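Local coordinates for enoyl-CoA hydratase/isomerase family protein (Pseudomonas syringae pv. tomato, PDB 3OT6), which probably catalyses hydration or isomerisation of an acyl-CoA thioester, as enzymes of the crotonase superfamily do, at residues A[50-55]-A[96-101]; A[117-122]-A[176-181]. All coordinates share one frame; numbering follows the deposited sequence.

Interaction 1: A[50-55]-A[96-101]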
ATOM      1  N   ILE A  50       4.540   0.929 -15.868  1.00 21.67           N
ATOM      2  CA  ILE A  50       3.487   1.267 -14.974  1.00 22.97           C
ATOM      3  C   ILE A  50       3.158   0.048 -14.056  1.00 23.92           C
ATOM      4  O   ILE A  50       3.009  -1.088 -14.548  1.00 24.82           O
ATOM      5  CB  ILE A  50       2.271   1.758 -15.743  1.00 22.90           C
ATOM      6  CG1 ILE A  50       2.637   3.103 -16.373  1.00 22.40           C
ATOM      7  CG2 ILE A  50       1.100   1.992 -14.750  1.00 20.62           C
ATOM      8  CD1 ILE A  50       1.702   3.557 -17.477  1.00 25.44           C
ATOM      9  N   VAL A  51       3.124   0.256 -12.732  1.00 23.06           N
ATOM     10  CA  VAL A  51       2.969  -0.882 -11.797  1.00 20.93           C
ATOM     11  C   VAL A  51       1.537  -0.911 -11.335  1.00 21.40           C
ATOM     12  O   VAL A  51       0.938   0.145 -11.096  1.00 20.30           O
ATOM     13  CB  VAL A  51       3.873  -0.759 -10.542  1.00 21.85           C
ATOM     14  CG1 VAL A  51       3.459  -1.799  -9.490  1.00 18.62           C
ATOM     15  CG2 VAL A  51       5.418  -0.925 -10.903  1.00 18.41           C
ATOM     16  N   ILE A  52       0.953  -2.114 -11.323  1.00 21.51           N
ATOM     17  CA  ILE A  52      -0.369  -2.405 -10.690  1.00 21.10           C
ATOM     18  C   ILE A  52      -0.144  -3.425  -9.542  1.00 20.66           C
ATOM     19  O   ILE A  52       0.229  -4.551  -9.812  1.00 20.41           O
ATOM     20  CB  ILE A  52      -1.352  -3.049 -11.645  1.00 20.12           C
ATOM     21  CG1 ILE A  52      -1.765  -2.106 -12.736  1.00 18.98           C
ATOM     22  CG2 ILE A  52      -2.666  -3.357 -10.907  1.00 22.94           C
ATOM     23  CD1 ILE A  52      -2.877  -2.743 -13.694  1.00 14.89           C
ATOM     24  N   VAL A  53      -0.351  -3.036  -8.289  1.00 20.60           N
ATOM     25  CA  VAL A  53      -0.243  -3.950  -7.167  1.00 19.59           C
ATOM     26  C   VAL A  53      -1.676  -4.394  -6.868  1.00 21.29           C
ATOM     27  O   VAL A  53      -2.582  -3.566  -6.803  1.00 21.04           O
ATOM     28  CB  VAL A  53       0.367  -3.260  -5.892  1.00 20.03           C
ATOM     29  CG1 VAL A  53       0.414  -4.227  -4.696  1.00 18.97           C
ATOM     30  CG2 VAL A  53       1.772  -2.749  -6.138  1.00 16.65           C
ATOM     31  N   THR A  54      -1.890  -5.698  -6.708  1.00 22.20           N
ATOM     32  CA  THR A  54      -3.214  -6.246  -6.398  1.00 22.83           C
ATOM     33  C   THR A  54      -3.068  -7.467  -5.473  1.00 22.92           C
ATOM     34  O   THR A  54      -1.960  -7.919  -5.198  1.00 23.58           O
ATOM     35  CB  THR A  54      -4.038  -6.587  -7.732  1.00 24.00           C
ATOM     36  OG1 THR A  54      -5.441  -6.712  -7.409  1.00 27.04           O
ATOM     37  CG2 THR A  54      -3.556  -7.894  -8.417  1.00 20.24           C
ATOM     38  N   GLY A  55      -4.165  -7.998  -4.974  1.00 23.65           N
ATOM     39  CA  GLY A  55      -4.087  -9.134  -4.075  1.00 25.76           C
ATOM     40  C   GLY A  55      -4.821 -10.354  -4.625  1.00 27.90           C
ATOM     41  O   GLY A  55      -4.725 -10.660  -5.813  1.00 28.53           O
ATOM     42  N   PRO A  96       4.552   5.268 -12.249  1.00 21.99           N
ATOM     43  CA  PRO A  96       3.321   5.314 -11.512  1.00 22.06           C
ATOM     44  C   PRO A  96       2.997   3.962 -10.862  1.00 22.94           C
ATOM     45  O   PRO A  96       3.179   2.923 -11.495  1.00 25.45           O
ATOM     46  CB  PRO A  96       2.289   5.679 -12.604  1.00 20.93           C
ATOM     47  CG  PRO A  96       3.110   6.540 -13.610  1.00 20.56           C
ATOM     48  CD  PRO A  96       4.358   5.691 -13.659  1.00 22.62           C
ATOM     49  N   ILE A  97       2.556   3.973  -9.604  1.00 22.93           N
ATOM     50  CA  ILE A  97       2.018   2.789  -8.961  1.00 22.26           C
ATOM     51  C   ILE A  97       0.491   2.884  -8.751  1.00 22.17           C
ATOM     52  O   ILE A  97      -0.033   3.842  -8.116  1.00 22.96           O
ATOM     53  CB  ILE A  97       2.744   2.474  -7.663  1.00 22.59           C
ATOM     54  CG1 ILE A  97       4.242   2.303  -7.933  1.00 21.51           C
ATOM     55  CG2 ILE A  97       2.209   1.143  -7.053  1.00 22.17           C
ATOM     56  CD1 ILE A  97       5.061   1.996  -6.683  1.00 19.65           C
ATOM     57  N   ILE A  98      -0.215   1.906  -9.336  1.00 21.26           N
ATOM     58  CA  ILE A  98      -1.646   1.722  -9.167  1.00 19.91           C
ATOM     59  C   ILE A  98      -1.830   0.617  -8.158  1.00 20.54           C
ATOM     60  O   ILE A  98      -1.143  -0.426  -8.197  1.00 20.89           O
ATOM     61  CB  ILE A  98      -2.327   1.333 -10.484  1.00 19.64           C
ATOM     62  CG1 ILE A  98      -2.017   2.361 -11.568  1.00 18.22           C
ATOM     63  CG2 ILE A  98      -3.836   1.249 -10.340  1.00 17.52           C
ATOM     64  CD1 ILE A  98      -2.547   1.947 -13.037  1.00 16.55           C
ATOM     65  N   VAL A  99      -2.704   0.849  -7.200  1.00 21.17           N
ATOM     66  CA  VAL A  99      -3.083  -0.246  -6.303  1.00 21.09           C
ATOM     67  C   VAL A  99      -4.515  -0.550  -6.645  1.00 21.84           C
ATOM     68  O   VAL A  99      -5.392   0.369  -6.645  1.00 21.92           O
ATOM     69  CB  VAL A  99      -2.907   0.093  -4.785  1.00 20.98           C
ATOM     70  CG1 VAL A  99      -3.442  -1.072  -3.903  1.00 18.33           C
ATOM     71  CG2 VAL A  99      -1.445   0.348  -4.506  1.00 18.23           C
ATOM     72  N   ALA A 100      -4.729  -1.808  -6.993  1.00 21.64           N
ATOM     73  CA  ALA A 100      -6.025  -2.305  -7.409  1.00 22.54           C
ATOM     74  C   ALA A 100      -6.502  -3.215  -6.288  1.00 23.46           C
ATOM     75  O   ALA A 100      -6.051  -4.392  -6.190  1.00 25.02           O
ATOM     76  CB  ALA A 100      -5.895  -3.089  -8.703  1.00 22.59           C
ATOM     77  N   CYS A 101      -7.413  -2.723  -5.457  1.00 22.82           N
ATOM     78  CA  CYS A 101      -7.724  -3.450  -4.253  1.00 23.82           C
ATOM     79  C   CYS A 101      -8.929  -4.366  -4.486  1.00 24.43           C
ATOM     80  O   CYS A 101     -10.011  -3.865  -4.747  1.00 23.45           O
ATOM     81  CB  CYS A 101      -7.937  -2.469  -3.092  1.00 23.57           C
ATOM     82  SG  CYS A 101      -8.817  -3.194  -1.721  1.00 23.28           S
TER
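V51 and V53 pair in parallel with I97 and V99 as neighbouring strands of the crotonase-fold sheet, their axes 4.5 Å apart at closest and 24° from aligned. Four nearly straight backbone bonds zip the pair: V51 N to P96 O (2.9 Å), I98 N to V51 O, V53 N to I98 O and A100 N to V53 O (2.8 Å). On one face the valines meet I97: its CG2 lies 4.0 Å from V51 CG1 and also touches V53 CG2, one methyl bridging two residues of the facing strand. The other face carries I52, I98 and A100. Here I52 and I98 run alongside each other, and I98 CD1 reaches I50 CG2 (4.0 Å), while I52 CG2 rests on the small A100 CB (3.9 Å). Helix 186-197 packs over this face through A190 and A194. Beta-branched valine and isoleucine suit these strands, because two substituents on CB favour an extended backbone and fill the sheet surface. T54 turns OG1 away from its backbone N (chi1 -162°), which lets OG1 donate to A100 O (2.7 Å). The polar backbone groups are thus matched in a largely apolar setting, and a hydroxyl supplies the last bond.

Interaction 2: A[117-122]-A[176-181]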
ATOM      1  N   ASP A 117       0.151   5.886  -6.421  1.00 19.05           N
ATOM      2  CA  ASP A 117      -0.175   7.048  -7.243  1.00 19.79           C
ATOM      3  C   ASP A 117      -1.640   7.156  -7.617  1.00 19.56           C
ATOM      4  O   ASP A 117      -2.120   8.257  -7.838  1.00 19.50           O
ATOM      5  CB  ASP A 117       0.735   7.074  -8.433  1.00 19.61           C
ATOM      6  CG  ASP A 117       2.164   7.282  -7.994  1.00 24.62           C
ATOM      7  OD1 ASP A 117       2.409   8.396  -7.406  1.00 25.54           O
ATOM      8  OD2 ASP A 117       2.992   6.328  -8.155  1.00 21.05           O
ATOM      9  N   TYR A 118      -2.321   6.008  -7.655  1.00 18.99           N
ATOM     10  CA  TYR A 118      -3.704   5.904  -8.034  1.00 18.58           C
ATOM     11  C   TYR A 118      -4.232   4.629  -7.323  1.00 20.14           C
ATOM     12  O   TYR A 118      -3.523   3.573  -7.292  1.00 20.91           O
ATOM     13  CB  TYR A 118      -3.874   5.762  -9.601  1.00 18.47           C
ATOM     14  CG  TYR A 118      -5.306   6.081  -9.987  1.00 13.69           C
ATOM     15  CD1 TYR A 118      -5.667   7.382 -10.327  1.00 13.14           C
ATOM     16  CD2 TYR A 118      -6.309   5.129  -9.875  1.00 14.45           C
ATOM     17  CE1 TYR A 118      -6.991   7.732 -10.602  1.00 17.85           C
ATOM     18  CE2 TYR A 118      -7.690   5.459 -10.156  1.00 14.35           C
ATOM     19  CZ  TYR A 118      -8.004   6.768 -10.503  1.00 18.48           C
ATOM     20  OH  TYR A 118      -9.292   7.179 -10.752  1.00 17.88           O
ATOM     21  N   ARG A 119      -5.460   4.672  -6.800  1.00 19.09           N
ATOM     22  CA  ARG A 119      -5.981   3.517  -6.037  1.00 18.05           C
ATOM     23  C   ARG A 119      -7.355   3.181  -6.486  1.00 18.28           C
ATOM     24  O   ARG A 119      -8.197   4.043  -6.539  1.00 19.38           O
ATOM     25  CB  ARG A 119      -6.016   3.812  -4.528  1.00 15.65           C
ATOM     26  CG  ARG A 119      -4.638   3.914  -3.855  1.00 14.20           C
ATOM     27  CD  ARG A 119      -4.010   5.305  -3.922  1.00 16.76           C
ATOM     28  NE  ARG A 119      -5.035   6.356  -3.869  1.00 13.50           N
ATOM     29  CZ  ARG A 119      -5.500   6.909  -2.737  1.00 15.68           C
ATOM     30  NH1 ARG A 119      -4.975   6.576  -1.543  1.00 13.40           N
ATOM     31  NH2 ARG A 119      -6.489   7.817  -2.804  1.00  8.62           N
ATOM     32  N   ILE A 120      -7.622   1.920  -6.757  1.00 20.20           N
ATOM     33  CA  ILE A 120      -8.970   1.490  -7.201  1.00 21.11           C
ATOM     34  C   ILE A 120      -9.449   0.367  -6.344  1.00 20.94           C
ATOM     35  O   ILE A 120      -8.704  -0.611  -6.099  1.00 21.52           O
ATOM     36  CB  ILE A 120      -8.972   0.966  -8.669  1.00 21.86           C
ATOM     37  CG1 ILE A 120      -8.323   2.005  -9.582  1.00 23.88           C
ATOM     38  CG2 ILE A 120     -10.424   0.659  -9.130  1.00 19.62           C
ATOM     39  CD1 ILE A 120      -8.254   1.567 -11.095  1.00 29.94           C
ATOM     40  N   GLY A 121     -10.670   0.484  -5.870  1.00 20.96           N
ATOM     41  CA  GLY A 121     -11.221  -0.579  -5.026  1.00 22.28           C
ATOM     42  C   GLY A 121     -12.457  -1.182  -5.664  1.00 22.73           C
ATOM     43  O   GLY A 121     -12.889  -0.716  -6.702  1.00 22.80           O
ATOM     44  N   VAL A 122     -13.035  -2.202  -5.044  1.00 24.90           N
ATOM     45  CA  VAL A 122     -14.226  -2.879  -5.628  1.00 27.61           C
ATOM     46  C   VAL A 122     -15.388  -2.761  -4.672  1.00 28.68           C
ATOM     47  O   VAL A 122     -15.185  -2.859  -3.452  1.00 30.98           O
ATOM     48  CB  VAL A 122     -13.944  -4.370  -6.064  1.00 27.01           C
ATOM     49  CG1 VAL A 122     -12.938  -4.370  -7.177  1.00 26.54           C
ATOM     50  CG2 VAL A 122     -13.398  -5.186  -4.922  1.00 28.01           C
ATOM     51  N   PHE A 176      -8.672   6.554   0.972  1.00 19.85           N
ATOM     52  CA  PHE A 176      -8.019   5.276   0.710  1.00 19.71           C
ATOM     53  C   PHE A 176      -8.076   4.920  -0.773  1.00 20.66           C
ATOM     54  O   PHE A 176      -7.139   4.239  -1.270  1.00 21.97           O
ATOM     55  CB  PHE A 176      -8.616   4.151   1.545  1.00 19.57           C
ATOM     56  CG  PHE A 176      -8.325   4.284   3.010  1.00 19.04           C
ATOM     57  CD1 PHE A 176      -7.100   3.839   3.525  1.00 17.66           C
ATOM     58  CD2 PHE A 176      -9.274   4.830   3.883  1.00 14.02           C
ATOM     59  CE1 PHE A 176      -6.799   4.015   4.893  1.00 16.83           C
ATOM     60  CE2 PHE A 176      -8.978   4.988   5.259  1.00 15.60           C
ATOM     61  CZ  PHE A 176      -7.746   4.584   5.754  1.00 14.70           C
ATOM     62  N   LEU A 177      -9.132   5.375  -1.473  1.00 20.56           N
ATOM     63  CA  LEU A 177      -9.408   4.947  -2.858  1.00 20.55           C
ATOM     64  C   LEU A 177      -9.665   6.174  -3.696  1.00 20.45           C
ATOM     65  O   LEU A 177     -10.165   7.141  -3.188  1.00 21.66           O
ATOM     66  CB  LEU A 177     -10.658   4.031  -2.895  1.00 19.94           C
ATOM     67  CG  LEU A 177     -10.591   2.635  -2.238  1.00 22.01           C
ATOM     68  CD1 LEU A 177     -11.880   1.843  -2.458  1.00 20.80           C
ATOM     69  CD2 LEU A 177      -9.310   1.775  -2.647  1.00 19.40           C
ATOM     70  N   ASP A 178      -9.362   6.136  -4.983  1.00 21.66           N
ATOM     71  CA  ASP A 178      -9.765   7.214  -5.928  1.00 22.44           C
ATOM     72  C   ASP A 178     -10.973   6.772  -6.775  1.00 23.43           C
ATOM     73  O   ASP A 178     -11.653   7.608  -7.388  1.00 22.59           O
ATOM     74  CB  ASP A 178      -8.565   7.610  -6.829  1.00 21.78           C
ATOM     75  CG  ASP A 178      -7.304   7.917  -6.001  1.00 23.54           C
ATOM     76  OD1 ASP A 178      -7.433   8.819  -5.137  1.00 20.83           O
ATOM     77  OD2 ASP A 178      -6.228   7.237  -6.165  1.00 22.35           O
ATOM     78  N   LYS A 179     -11.240   5.459  -6.805  1.00 23.78           N
ATOM     79  CA  LYS A 179     -12.292   4.954  -7.666  1.00 25.58           C
ATOM     80  C   LYS A 179     -12.787   3.620  -7.157  1.00 25.98           C
ATOM     81  O   LYS A 179     -11.992   2.767  -6.704  1.00 25.39           O
ATOM     82  CB  LYS A 179     -11.780   4.808  -9.133  1.00 26.25           C
ATOM     83  CG  LYS A 179     -12.821   4.506 -10.193  1.00 27.23           C
ATOM     84  CD  LYS A 179     -12.159   4.233 -11.587  1.00 35.37           C
ATOM     85  CE  LYS A 179     -11.778   5.519 -12.348  1.00 40.34           C
ATOM     86  NZ  LYS A 179     -12.926   6.546 -12.381  1.00 43.87           N
ATOM     87  N   VAL A 180     -14.107   3.458  -7.246  1.00 26.79           N
ATOM     88  CA  VAL A 180     -14.804   2.211  -6.904  1.00 27.48           C
ATOM     89  C   VAL A 180     -15.524   1.644  -8.164  1.00 28.19           C
ATOM     90  O   VAL A 180     -16.341   2.343  -8.822  1.00 27.66           O
ATOM     91  CB  VAL A 180     -15.758   2.404  -5.689  1.00 27.46           C
ATOM     92  CG1 VAL A 180     -16.596   1.128  -5.418  1.00 27.14           C
ATOM     93  CG2 VAL A 180     -14.961   2.795  -4.437  1.00 26.38           C
ATOM     94  N   VAL A 181     -15.158   0.414  -8.517  1.00 28.25           N
ATOM     95  CA  VAL A 181     -15.791  -0.302  -9.612  1.00 29.35           C
ATOM     96  C   VAL A 181     -16.319  -1.648  -9.091  1.00 31.83           C
ATOM     97  O   VAL A 181     -16.214  -1.956  -7.860  1.00 32.32           O
ATOM     98  CB  VAL A 181     -14.815  -0.482 -10.804  1.00 29.05           C
ATOM     99  CG1 VAL A 181     -14.256   0.902 -11.292  1.00 28.57           C
ATOM    100  CG2 VAL A 181     -13.693  -1.423 -10.486  1.00 26.07           C
TER
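R119 starts with CG beside its backbone N (chi1 -69°), then bends at chi2 and chi3, which folds its guanidinium back alongside D178, whose own chi1 of -51° turns the carboxylate to meet it. The pair sits where parallel strands 118-122 and 179-181 come together, at the edge of the crotonase-fold sheet formed by this chain. The grip is side-on and two-pronged: R119 NE reaches D178 OD2 and R119 NH2 reaches D178 OD1, each at 2.7 Å. Both oxygens lie close to the guanidinium plane, yet the nitrogens approach from above the carboxylate plane, the two groups being turned 41° apart. D178 OD2 also accepts the backbone N of R119 (2.8 Å), on its anti side, so one aspartate binds both the main chain and the side chain of the same arginine. R119 NH1 turns instead to L113 O and G175 O, hydrogen bonds that use more of the arginine's N-H groups and would fix its rotation.

Y118 lays one ring face over D178 CB, a CH-pi contact 4.1 Å from the ring centroid, while its OH meets K179 CE. R119 O receives D178 N (2.9 Å), and regular pairing follows from G121 N to K179 O. Glycine suits position 121 because L177 lays its CD1 and CD2 methyls on the bare backbone, with CD1 3.6 Å from G121 CA. I120 CG2 and V181 CG2 add an apolar touch on the other face. The strand pairing finishes with V181 N donating to G121 O over 3.1 Å.

Interactions 1 and 2 lie about 10 Å apart, centre to centre, and belong to one mixed sheet, in which strands 50-54, 97-100, 118-122 and 179-181 follow one another in order. Strands 97-100 and 118-122 are the neighbours that join them, with probable hydrogen bonds from D117 N to I97 O and from C101 N to I120 O. Along the chain, interaction 1 is complete before interaction 2 begins, so the sheet grows outward to 179-181, its last strand within this chain. Helix 186-197 packs against both, touching I52 and I98 in the first and Y118 and I120 in the second. Together they form a continuous parallel part of the crotonase-fold core, passing from a buried apolar interior to a more polar edge.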